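Local atomic coordinates of 4-alpha-glucanotransferase (Streptococcus agalactiae, PDB entry 6M6T), a protein that is a 4-alpha-glucanotransferase of the amylomaltase family, built on a TIM-barrel core, with pockets that hold bound glycans. Residues D142-M147 with E183-H188; N263-W268 with S302-I307; G23-E28 with T69-F74; G363-E368 with E387-Y392. All blocks are in the same frame, centred on the assembly; numbering follows the deposited sequence.

Contact 1: D142-M147 with E183-H188; sequences DFAEFM and EVIKYH
His188 packs against Ala144 and Met147 where helix 140-152 crosses helix 182-208, the axes of the two six-residue segments approaching to 8.1 Å at 123°. The His188 side chain starts with CB against Ala144 CB, 3.7 Å away. Its CG lies opposite the carbonyl carbon (chi1 -73°), which brings the imidazole alongside the neighbouring helix. There Met147 CB sits almost centrally over one face of the His188 ring, 3.5 Å from its centroid and 8° off the normal, a CH-pi contact. Tyr187 CD1, from the same helical turn, lies over the opposite face, so the imidazole is sandwiched. At the tip, NE2 is hydrogen-bonded to Glu151, one turn beyond Met147, which fixes the rotation of the ring.

Ile185 carries the other half of the contact. Its CG2 branch touches Ala144 CB at 3.8 Å, while CD1 reaches the aliphatic CG of Glu145 at 3.4 Å. The small Ala144 is thus framed by the two larger residues. Glu145 runs its extended chain past Ile185 and spends its carboxylate on a salt bridge to Arg178. Cohesion between these two turns is therefore apolar and CH-pi, the polar ends of His188 and Glu145 being matched by residues outside them.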
# COMPACT_ATOMS: atom_id res chain seq x y z
N ASP A 142 5.71 -12.12 -18.00
CA ASP A 142 4.30 -12.35 -18.34
C ASP A 142 3.42 -11.22 -17.83
O ASP A 142 2.37 -10.95 -18.43
CB ASP A 142 3.83 -13.72 -17.85
CG ASP A 142 3.64 -14.72 -19.03
OD1 ASP A 142 3.26 -14.29 -20.16
OD2 ASP A 142 3.88 -15.94 -18.85
N PHE A 143 3.85 -10.51 -16.79
CA PHE A 143 3.20 -9.25 -16.47
C PHE A 143 3.42 -8.23 -17.59
O PHE A 143 2.52 -7.44 -17.91
CB PHE A 143 3.71 -8.69 -15.14
CG PHE A 143 3.56 -7.20 -15.03
CD1 PHE A 143 2.35 -6.66 -14.64
CD2 PHE A 143 4.61 -6.35 -15.37
CE1 PHE A 143 2.19 -5.28 -14.55
CE2 PHE A 143 4.46 -4.97 -15.30
CZ PHE A 143 3.25 -4.44 -14.89
N ALA A 144 4.61 -8.24 -18.20
CA ALA A 144 4.89 -7.27 -19.26
C ALA A 144 4.04 -7.57 -20.49
O ALA A 144 3.55 -6.65 -21.16
CB ALA A 144 6.38 -7.27 -19.59
N GLU A 145 3.82 -8.85 -20.77
CA GLU A 145 2.92 -9.21 -21.85
C GLU A 145 1.49 -8.84 -21.51
O GLU A 145 0.74 -8.38 -22.37
CB GLU A 145 3.04 -10.70 -22.18
CG GLU A 145 4.41 -11.08 -22.71
CD GLU A 145 4.63 -12.58 -22.80
OE1 GLU A 145 3.62 -13.32 -22.82
OE2 GLU A 145 5.82 -13.00 -22.85
N PHE A 146 1.08 -9.01 -20.25
CA PHE A 146 -0.25 -8.57 -19.85
C PHE A 146 -0.44 -7.09 -20.14
O PHE A 146 -1.43 -6.68 -20.74
CB PHE A 146 -0.48 -8.86 -18.37
CG PHE A 146 -1.84 -8.44 -17.86
CD1 PHE A 146 -2.93 -9.29 -17.98
CD2 PHE A 146 -2.02 -7.20 -17.25
CE1 PHE A 146 -4.18 -8.92 -17.50
CE2 PHE A 146 -3.26 -6.82 -16.77
CZ PHE A 146 -4.35 -7.68 -16.90
N MET A 147 0.52 -6.26 -19.73
CA MET A 147 0.41 -4.83 -19.97
C MET A 147 0.43 -4.51 -21.46
O MET A 147 -0.25 -3.58 -21.91
CB MET A 147 1.52 -4.07 -19.25
CG MET A 147 1.39 -4.08 -17.74
SD MET A 147 -0.16 -3.38 -17.10
CE MET A 147 -0.41 -1.97 -18.20
N GLU A 183 8.34 -5.37 -28.71
CA GLU A 183 9.05 -4.17 -28.28
C GLU A 183 8.32 -3.44 -27.15
O GLU A 183 8.96 -2.94 -26.20
CB GLU A 183 9.25 -3.24 -29.48
CG GLU A 183 10.31 -2.17 -29.28
CD GLU A 183 9.85 -0.79 -29.76
OE1 GLU A 183 8.70 -0.69 -30.24
OE2 GLU A 183 10.64 0.18 -29.64
N VAL A 184 6.99 -3.40 -27.20
CA VAL A 184 6.25 -2.82 -26.08
C VAL A 184 6.32 -3.73 -24.86
O VAL A 184 6.15 -3.26 -23.73
CB VAL A 184 4.80 -2.53 -26.49
CG1 VAL A 184 4.11 -3.81 -26.94
CG2 VAL A 184 4.04 -1.87 -25.34
N ILE A 185 6.54 -5.03 -25.05
CA ILE A 185 6.76 -5.90 -23.90
C ILE A 185 8.09 -5.59 -23.25
O ILE A 185 8.18 -5.39 -22.03
CB ILE A 185 6.67 -7.38 -24.32
CG1 ILE A 185 5.27 -7.77 -24.77
CG2 ILE A 185 7.09 -8.30 -23.16
CD1 ILE A 185 5.23 -9.15 -25.42
N LYS A 186 9.16 -5.55 -24.06
CA LYS A 186 10.47 -5.21 -23.53
C LYS A 186 10.44 -3.86 -22.80
O LYS A 186 11.14 -3.68 -21.80
CB LYS A 186 11.52 -5.19 -24.64
CG LYS A 186 12.95 -5.22 -24.16
CD LYS A 186 13.82 -6.20 -24.96
CE LYS A 186 13.64 -7.64 -24.50
NZ LYS A 186 13.82 -7.80 -23.03
N TYR A 187 9.62 -2.92 -23.28
CA TYR A 187 9.46 -1.67 -22.55
C TYR A 187 9.08 -1.92 -21.09
O TYR A 187 9.71 -1.37 -20.17
CB TYR A 187 8.41 -0.78 -23.23
CG TYR A 187 7.93 0.31 -22.30
CD1 TYR A 187 6.84 0.10 -21.45
CD2 TYR A 187 8.60 1.53 -22.24
CE1 TYR A 187 6.42 1.07 -20.56
CE2 TYR A 187 8.19 2.52 -21.35
CZ TYR A 187 7.10 2.29 -20.51
OH TYR A 187 6.66 3.26 -19.63
N HIS A 188 8.06 -2.75 -20.86
CA HIS A 188 7.53 -2.93 -19.50
C HIS A 188 8.47 -3.75 -18.65
O HIS A 188 8.56 -3.52 -17.43
CB HIS A 188 6.17 -3.61 -19.55
CG HIS A 188 5.06 -2.72 -20.02
ND1 HIS A 188 4.49 -1.76 -19.23
CD2 HIS A 188 4.41 -2.67 -21.21
CE1 HIS A 188 3.53 -1.15 -19.90
NE2 HIS A 188 3.46 -1.68 -21.11

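Contact 2: N263-W268 with S302-I307; sequences NPIYNW and SDYWEI
Ile265 and Glu306 mark the closest backbone approach, with CA atoms 7.2 Å apart, a spacing that leaves the contact to side chains rather than to strand pairing. Tyr304 is its centre. With CG lodged between backbone N and carbonyl carbon (chi1 65°), the phenol projects toward 263-268, where Ile265 and Trp268 both come obliquely from the same side of its plane. Ile265 brings its CG2 branch to 3.4 Å from Tyr304 CE2 and lays CD1 3.8 Å from Tyr304 CD2. The Trp268 indole stands near the other ortho-meta pair, its CD1 3.5 Å from Tyr304 CE1; the pyrrole and phenol planes are inclined at 44°, with centroids 5.3 Å apart.

The strands at the start of 263-268 and along 303-307 belong to one four-stranded antiparallel sheet, but strand 245-249 runs between them, and Ile265 and Trp268 lie where the chain leaves its strand for helix 268-273. Asn267 occupies the N-cap position of that helix. Trp268 is further backed by Tyr266 CB, 3.4 Å above one indole face, and by the ring of Trp279.

Ile265 CG1 also rests against the aliphatic CG of Glu306 at 4.1 Å. Lys236 gathers the ends of both strand residues, forming a salt bridge with the Glu306 carboxylate and a hydrogen bond with the Tyr304 hydroxyl. The Tyr266 hydroxyl is hydrogen-bonded to the carbonyl of Ile219, a glycan-pocket residue.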
# COMPACT_ATOMS: atom_id res chain seq x y z
N ASN A 263 -12.72 -6.68 -6.06
CA ASN A 263 -11.70 -7.68 -6.33
C ASN A 263 -12.34 -9.06 -6.49
O ASN A 263 -13.37 -9.37 -5.87
CB ASN A 263 -10.67 -7.73 -5.21
CG ASN A 263 -10.35 -6.36 -4.63
OD1 ASN A 263 -11.22 -5.71 -4.05
ND2 ASN A 263 -9.10 -5.93 -4.78
N PRO A 264 -11.73 -9.93 -7.28
CA PRO A 264 -12.17 -11.32 -7.32
C PRO A 264 -11.97 -11.97 -5.96
O PRO A 264 -11.25 -11.46 -5.10
CB PRO A 264 -11.27 -11.95 -8.38
CG PRO A 264 -10.04 -11.10 -8.39
CD PRO A 264 -10.51 -9.70 -8.08
N ILE A 265 -12.61 -13.11 -5.78
CA ILE A 265 -12.63 -13.86 -4.54
C ILE A 265 -11.76 -15.10 -4.70
O ILE A 265 -11.59 -15.62 -5.81
CB ILE A 265 -14.09 -14.21 -4.21
CG1 ILE A 265 -14.84 -12.94 -3.83
CG2 ILE A 265 -14.18 -15.25 -3.16
CD1 ILE A 265 -14.58 -12.49 -2.42
N TYR A 266 -11.18 -15.57 -3.59
CA TYR A 266 -10.29 -16.72 -3.64
C TYR A 266 -11.07 -18.03 -3.58
O TYR A 266 -12.06 -18.16 -2.85
CB TYR A 266 -9.28 -16.65 -2.48
CG TYR A 266 -8.21 -15.59 -2.69
CD1 TYR A 266 -7.38 -15.62 -3.81
CD2 TYR A 266 -8.04 -14.55 -1.78
CE1 TYR A 266 -6.42 -14.65 -4.02
CE2 TYR A 266 -7.08 -13.57 -1.98
CZ TYR A 266 -6.27 -13.62 -3.10
OH TYR A 266 -5.32 -12.66 -3.33
N ASN A 267 -10.63 -19.02 -4.37
CA ASN A 267 -11.10 -20.40 -4.23
C ASN A 267 -10.16 -21.06 -3.24
O ASN A 267 -9.24 -21.81 -3.59
CB ASN A 267 -11.13 -21.12 -5.58
CG ASN A 267 -11.58 -22.58 -5.47
OD1 ASN A 267 -12.55 -22.89 -4.78
ND2 ASN A 267 -10.88 -23.47 -6.17
N TRP A 268 -10.38 -20.74 -1.96
CA TRP A 268 -9.43 -21.11 -0.93
C TRP A 268 -9.20 -22.62 -0.87
O TRP A 268 -8.17 -23.07 -0.34
CB TRP A 268 -9.90 -20.58 0.43
CG TRP A 268 -9.64 -19.10 0.66
CD1 TRP A 268 -10.55 -18.09 0.61
CD2 TRP A 268 -8.39 -18.49 1.00
NE1 TRP A 268 -9.95 -16.88 0.89
CE2 TRP A 268 -8.62 -17.10 1.13
CE3 TRP A 268 -7.09 -18.98 1.21
CZ2 TRP A 268 -7.61 -16.20 1.45
CZ3 TRP A 268 -6.08 -18.08 1.53
CH2 TRP A 268 -6.35 -16.70 1.64
N SER A 302 -9.63 -15.24 8.18
CA SER A 302 -10.52 -16.05 9.00
C SER A 302 -11.90 -16.21 8.36
O SER A 302 -12.40 -17.33 8.25
CB SER A 302 -10.65 -15.43 10.40
OG SER A 302 -11.57 -14.34 10.42
N ASP A 303 -12.50 -15.11 7.94
CA ASP A 303 -13.85 -15.08 7.36
C ASP A 303 -13.90 -13.86 6.46
O ASP A 303 -13.79 -12.74 6.95
CB ASP A 303 -14.93 -14.97 8.45
CG ASP A 303 -15.12 -16.24 9.27
OD1 ASP A 303 -15.50 -17.27 8.67
OD2 ASP A 303 -14.91 -16.20 10.52
N TYR A 304 -14.08 -14.05 5.15
CA TYR A 304 -14.21 -12.92 4.23
C TYR A 304 -15.65 -12.76 3.76
O TYR A 304 -16.43 -13.72 3.70
CB TYR A 304 -13.29 -13.05 3.00
CG TYR A 304 -13.65 -14.21 2.13
CD1 TYR A 304 -13.22 -15.49 2.46
CD2 TYR A 304 -14.45 -14.05 1.00
CE1 TYR A 304 -13.55 -16.58 1.69
CE2 TYR A 304 -14.79 -15.15 0.23
CZ TYR A 304 -14.33 -16.40 0.58
OH TYR A 304 -14.63 -17.52 -0.15
N TRP A 305 -16.00 -11.52 3.42
CA TRP A 305 -17.33 -11.19 2.95
C TRP A 305 -17.38 -11.32 1.43
O TRP A 305 -16.52 -10.76 0.73
CB TRP A 305 -17.70 -9.78 3.38
CG TRP A 305 -19.04 -9.35 2.94
CD1 TRP A 305 -19.34 -8.61 1.84
CD2 TRP A 305 -20.28 -9.63 3.59
NE1 TRP A 305 -20.70 -8.40 1.77
CE2 TRP A 305 -21.30 -9.02 2.83
CE3 TRP A 305 -20.64 -10.35 4.74
CZ2 TRP A 305 -22.64 -9.10 3.18
CZ3 TRP A 305 -21.97 -10.42 5.09
CH2 TRP A 305 -22.95 -9.80 4.32
N GLU A 306 -18.38 -12.04 0.92
CA GLU A 306 -18.45 -12.47 -0.47
C GLU A 306 -19.75 -11.97 -1.10
O GLU A 306 -20.79 -12.63 -0.99
CB GLU A 306 -18.33 -14.00 -0.56
CG GLU A 306 -18.11 -14.54 -1.98
CD GLU A 306 -18.42 -16.05 -2.13
OE1 GLU A 306 -19.60 -16.41 -2.34
OE2 GLU A 306 -17.48 -16.89 -2.06
N ILE A 307 -19.68 -10.82 -1.78
CA ILE A 307 -20.83 -10.34 -2.54
C ILE A 307 -21.01 -11.21 -3.77
O ILE A 307 -20.05 -11.46 -4.51
CB ILE A 307 -20.63 -8.87 -2.95
CG1 ILE A 307 -20.29 -8.00 -1.73
CG2 ILE A 307 -21.85 -8.37 -3.70
CD1 ILE A 307 -19.10 -7.07 -1.92

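Contact 3: G23-E28 with T69-F74; sequences GTFGRE and THLIDF
Two hydrogen bonds tie Thr24 and Phe25 to the chain at Leu71-Asp73. Phe25 N donates to Leu71 O over 3.0 Å with an N-H...O angle of 160°, coming in almost in line with the carbonyl. Leu71 O also lies 3.3 Å from Thr24 CA in a CA-H...O contact. The Thr24 hydroxyl, OG1, donates to Asp73 OD1 at 2.9 Å, approaching from above the carboxylate plane, 55° out of it. Behind this bond Gly26 CA passes 3.6 Å from Asp73 CG, backbone against carboxylate.

Leu71 supplies the apolar side. Its CB stands 4.2 Å above one face of the Phe25 ring, displaced toward the rim, and the CD1 branch adds an apolar touch at the CZ corner. The other branch turns elsewhere: Leu71 CD2 lies 3.5 Å from Gly23 O.

A second shell sets these groups in place. Helix 182-208 contributes Phe195, edge-to-face with Phe25, and Trp199, whose ring also meets it; Gln198 accepts a hydrogen bond from Asp73 N. With CG swung opposite its own backbone N (chi1 -176°), Asp73 uses OD1 for Thr24 and OD2 for the backbone N of Leu76. A hydroxyl and a helix start facing one carboxylate would probably favour its charged form.

Asp73 is thus a side-chain N-cap of helix 74-78, while Gly26 holds the N-cap position of helix 27-38. The contact joins two helix starts, one of them in the connection from strand 6-10 to helix 27-38, the first beta-alpha unit of a TIM barrel.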
# COMPACT_ATOMS: atom_id res chain seq x y z
N GLY A 23 5.59 11.99 -5.77
CA GLY A 23 6.81 11.53 -5.13
C GLY A 23 7.44 10.37 -5.89
O GLY A 23 6.80 9.62 -6.61
N THR A 24 8.74 10.24 -5.71
CA THR A 24 9.57 9.36 -6.51
C THR A 24 10.60 8.69 -5.61
O THR A 24 10.93 9.19 -4.53
CB THR A 24 10.33 10.14 -7.60
OG1 THR A 24 11.53 10.73 -7.03
CG2 THR A 24 9.49 11.27 -8.21
N PHE A 25 11.23 7.63 -6.12
CA PHE A 25 12.39 7.09 -5.40
C PHE A 25 13.62 7.97 -5.61
O PHE A 25 14.73 7.47 -5.79
CB PHE A 25 12.68 5.67 -5.88
CG PHE A 25 11.56 4.69 -5.64
CD1 PHE A 25 10.75 4.77 -4.52
CD2 PHE A 25 11.34 3.65 -6.54
CE1 PHE A 25 9.74 3.86 -4.31
CE2 PHE A 25 10.32 2.73 -6.34
CZ PHE A 25 9.53 2.83 -5.22
N GLY A 26 13.43 9.29 -5.49
CA GLY A 26 14.45 10.24 -5.89
C GLY A 26 15.05 10.94 -4.71
O GLY A 26 15.06 10.41 -3.59
N ARG A 27 15.55 12.16 -4.93
CA ARG A 27 16.34 12.80 -3.89
C ARG A 27 15.51 13.03 -2.63
O ARG A 27 15.98 12.75 -1.52
CB ARG A 27 16.94 14.11 -4.41
CG ARG A 27 18.42 14.20 -4.07
CD ARG A 27 19.03 15.56 -4.34
NE ARG A 27 19.86 15.53 -5.54
CZ ARG A 27 20.41 16.60 -6.11
NH1 ARG A 27 20.23 17.80 -5.58
NH2 ARG A 27 21.14 16.47 -7.21
N GLU A 28 14.27 13.49 -2.78
CA GLU A 28 13.49 13.81 -1.59
C GLU A 28 13.15 12.57 -0.77
O GLU A 28 12.93 12.69 0.44
CB GLU A 28 12.22 14.57 -1.98
CG GLU A 28 12.38 16.09 -1.93
CD GLU A 28 12.81 16.70 -3.28
OE1 GLU A 28 12.61 17.93 -3.48
OE2 GLU A 28 13.35 15.96 -4.14
N THR A 69 4.88 2.24 -11.88
CA THR A 69 5.93 2.93 -12.61
C THR A 69 5.91 4.44 -12.41
O THR A 69 6.90 5.09 -12.75
CB THR A 69 5.80 2.63 -14.09
OG1 THR A 69 7.08 2.78 -14.68
CG2 THR A 69 4.79 3.59 -14.76
N HIS A 70 4.84 5.00 -11.85
CA HIS A 70 4.81 6.44 -11.62
C HIS A 70 5.89 6.89 -10.63
O HIS A 70 6.23 8.07 -10.60
CB HIS A 70 3.44 6.87 -11.11
CG HIS A 70 2.36 6.75 -12.13
ND1 HIS A 70 1.04 7.02 -11.85
CD2 HIS A 70 2.41 6.39 -13.43
CE1 HIS A 70 0.31 6.84 -12.94
NE2 HIS A 70 1.12 6.45 -13.91
N LEU A 71 6.42 5.98 -9.84
CA LEU A 71 7.36 6.34 -8.79
C LEU A 71 8.80 6.33 -9.28
O LEU A 71 9.69 6.68 -8.50
CB LEU A 71 7.20 5.39 -7.59
CG LEU A 71 5.78 5.23 -7.08
CD1 LEU A 71 5.75 4.55 -5.72
CD2 LEU A 71 5.09 6.57 -7.03
N ILE A 72 9.05 5.96 -10.53
CA ILE A 72 10.41 6.03 -11.07
C ILE A 72 10.84 7.49 -11.18
O ILE A 72 10.05 8.38 -11.57
CB ILE A 72 10.49 5.31 -12.42
CG1 ILE A 72 10.80 3.83 -12.16
CG2 ILE A 72 11.55 5.93 -13.31
CD1 ILE A 72 10.76 3.01 -13.40
N ASP A 73 12.08 7.77 -10.80
CA ASP A 73 12.57 9.14 -10.74
C ASP A 73 13.30 9.48 -12.03
O ASP A 73 14.24 8.77 -12.42
CB ASP A 73 13.50 9.37 -9.55
CG ASP A 73 13.92 10.82 -9.42
OD1 ASP A 73 13.04 11.71 -9.35
OD2 ASP A 73 15.15 11.06 -9.39
N PHE A 74 12.88 10.58 -12.66
CA PHE A 74 13.57 11.02 -13.86
C PHE A 74 14.98 11.50 -13.56
O PHE A 74 15.88 11.33 -14.40
CB PHE A 74 12.74 12.11 -14.54
CG PHE A 74 11.48 11.60 -15.15
CD1 PHE A 74 11.30 10.24 -15.39
CD2 PHE A 74 10.46 12.48 -15.50
CE1 PHE A 74 10.14 9.77 -15.96
CE2 PHE A 74 9.29 12.00 -16.07
CZ PHE A 74 9.13 10.65 -16.30

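Contact 4: G363-E368 with E387-Y392; sequences GMKIME and ENTIAY
Gly363 and Ile390 begin a ladder of backbone bonds between parallel strands. Ile390 N donates to Gly363 O at 2.9 Å. Further along, Tyr392 N reaches Lys365 O with a nearly straight N-H...O angle of 174°, and Met367 N meets Tyr392 O at 3.0 Å. The return bond from Lys365 N to Ile390 O is weak, at 3.3 Å. Weaker CA-H...O contacts fill in between, such as Ala391 CA to Lys365 O.

These are neighbouring strands of the eight-stranded parallel TIM barrel. Met364, Ile366, Ile390 and Tyr392 share one face, where Ile390 and Tyr392 touch Ile341 of strand 340-342; Lys365, Thr389 and Ala391 share the other, where Ala391 meets Leu436 of helix 428-438.

The main side-chain contact is Met-aromatic. Met364, bent at chi2 (-146°), carries SD to 3.5 Å from Tyr392 CE1; the sulfur lies 4.5 Å from the ring centroid, 58° off the normal and so oblique to the ring. Its methyl CE continues toward the hydroxyl end, where Tyr392 OH is hydrogen-bonded to Gln45. On the opposite face, the bent Lys365 chain leaves NZ 3.8 Å from Thr389 CG2, while Thr389 OG1 is hydrogen-bonded to Ser441 OG and to the carbonyl of Thr386.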
# COMPACT_ATOMS: atom_id res chain seq x y z
N GLY A 363 -0.90 -6.81 16.27
CA GLY A 363 -2.05 -6.24 15.63
C GLY A 363 -2.13 -4.74 15.84
O GLY A 363 -1.24 -4.12 16.41
N MET A 364 -3.23 -4.17 15.39
CA MET A 364 -3.35 -2.73 15.31
C MET A 364 -4.23 -2.18 16.43
O MET A 364 -5.01 -2.89 17.06
CB MET A 364 -3.90 -2.32 13.95
CG MET A 364 -2.99 -2.73 12.79
SD MET A 364 -3.02 -1.53 11.45
CE MET A 364 -1.48 -1.93 10.61
N LYS A 365 -4.07 -0.87 16.67
CA LYS A 365 -4.90 -0.08 17.58
C LYS A 365 -5.02 1.31 16.96
O LYS A 365 -4.02 2.02 16.82
CB LYS A 365 -4.30 -0.00 19.00
CG LYS A 365 -4.46 -1.28 19.85
CD LYS A 365 -5.93 -1.62 20.15
CE LYS A 365 -6.11 -3.02 20.77
NZ LYS A 365 -4.97 -3.39 21.68
N ILE A 366 -6.23 1.68 16.56
CA ILE A 366 -6.46 2.94 15.88
C ILE A 366 -7.17 3.84 16.88
O ILE A 366 -8.38 3.73 17.10
CB ILE A 366 -7.27 2.77 14.59
CG1 ILE A 366 -6.45 1.98 13.56
CG2 ILE A 366 -7.69 4.14 14.00
CD1 ILE A 366 -6.81 2.28 12.11
N MET A 367 -6.41 4.76 17.49
CA MET A 367 -6.96 5.54 18.59
C MET A 367 -8.18 6.35 18.21
O MET A 367 -8.91 6.81 19.10
CB MET A 367 -5.91 6.50 19.13
CG MET A 367 -6.01 6.81 20.62
SD MET A 367 -4.55 7.78 21.05
CE MET A 367 -3.60 7.57 19.56
N GLU A 368 -8.41 6.58 16.92
CA GLU A 368 -9.53 7.42 16.53
C GLU A 368 -10.86 6.72 16.70
O GLU A 368 -11.87 7.39 16.86
CB GLU A 368 -9.36 7.90 15.09
CG GLU A 368 -8.72 9.26 15.02
CD GLU A 368 -8.30 9.64 13.62
OE1 GLU A 368 -9.12 9.51 12.69
OE2 GLU A 368 -7.14 10.09 13.45
N GLU A 387 1.66 -4.47 24.82
CA GLU A 387 2.92 -4.20 24.16
C GLU A 387 2.92 -4.72 22.73
O GLU A 387 3.38 -4.04 21.81
CB GLU A 387 4.07 -4.80 24.98
CG GLU A 387 5.41 -4.92 24.25
CD GLU A 387 5.58 -6.26 23.55
OE1 GLU A 387 5.74 -6.28 22.31
OE2 GLU A 387 5.53 -7.31 24.24
N ASN A 388 2.39 -5.92 22.52
CA ASN A 388 2.41 -6.55 21.19
C ASN A 388 1.31 -5.99 20.29
O ASN A 388 0.42 -6.70 19.83
CB ASN A 388 2.30 -8.06 21.33
CG ASN A 388 2.72 -8.78 20.09
OD1 ASN A 388 3.62 -8.33 19.37
ND2 ASN A 388 2.09 -9.93 19.82
N THR A 389 1.38 -4.68 20.06
CA THR A 389 0.50 -3.97 19.13
C THR A 389 1.27 -2.80 18.51
O THR A 389 2.26 -2.31 19.07
CB THR A 389 -0.78 -3.44 19.79
OG1 THR A 389 -0.46 -2.43 20.76
CG2 THR A 389 -1.61 -4.54 20.47
N ILE A 390 0.79 -2.35 17.35
CA ILE A 390 1.31 -1.18 16.65
C ILE A 390 0.23 -0.11 16.72
O ILE A 390 -0.85 -0.29 16.14
CB ILE A 390 1.64 -1.48 15.19
CG1 ILE A 390 2.50 -2.73 15.05
CG2 ILE A 390 2.25 -0.25 14.53
CD1 ILE A 390 3.62 -2.84 16.05
N ALA A 391 0.48 1.00 17.38
CA ALA A 391 -0.58 1.98 17.59
C ALA A 391 -0.47 3.14 16.62
O ALA A 391 0.62 3.66 16.39
CB ALA A 391 -0.59 2.49 19.03
N TYR A 392 -1.61 3.53 16.04
CA TYR A 392 -1.77 4.67 15.14
C TYR A 392 -2.73 5.67 15.75
O TYR A 392 -3.63 5.31 16.53
CB TYR A 392 -2.34 4.28 13.77
CG TYR A 392 -1.52 3.24 13.07
CD1 TYR A 392 -1.72 1.90 13.34
CD2 TYR A 392 -0.53 3.61 12.19
CE1 TYR A 392 -0.96 0.95 12.72
CE2 TYR A 392 0.24 2.66 11.56
CZ TYR A 392 0.02 1.33 11.83
OH TYR A 392 0.78 0.38 11.21

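How the contacts relate
Contacts 1 and 3 are close neighbours, their centres 21 Å apart and their nearest atoms about 5 Å; both lean on helix 182-208, which carries one segment of contact 1 and packs residues against contact 3. Contact 4 lies in the barrel wall on the far side of the chain's centre, 41 Å between centres from contact 1 and 30 Å from contact 3. Contacts 2 and 4, 26 Å apart between centres, both lie near bound glycans. In contact 2 the side chain of Trp305 is about 8 Å from a bound AC1. In contact 4 the Ile366 side chain is about 6 Å from a bound AC1, and Ile366 N is hydrogen-bonded to Asp380 OD1 of the glycan pocket.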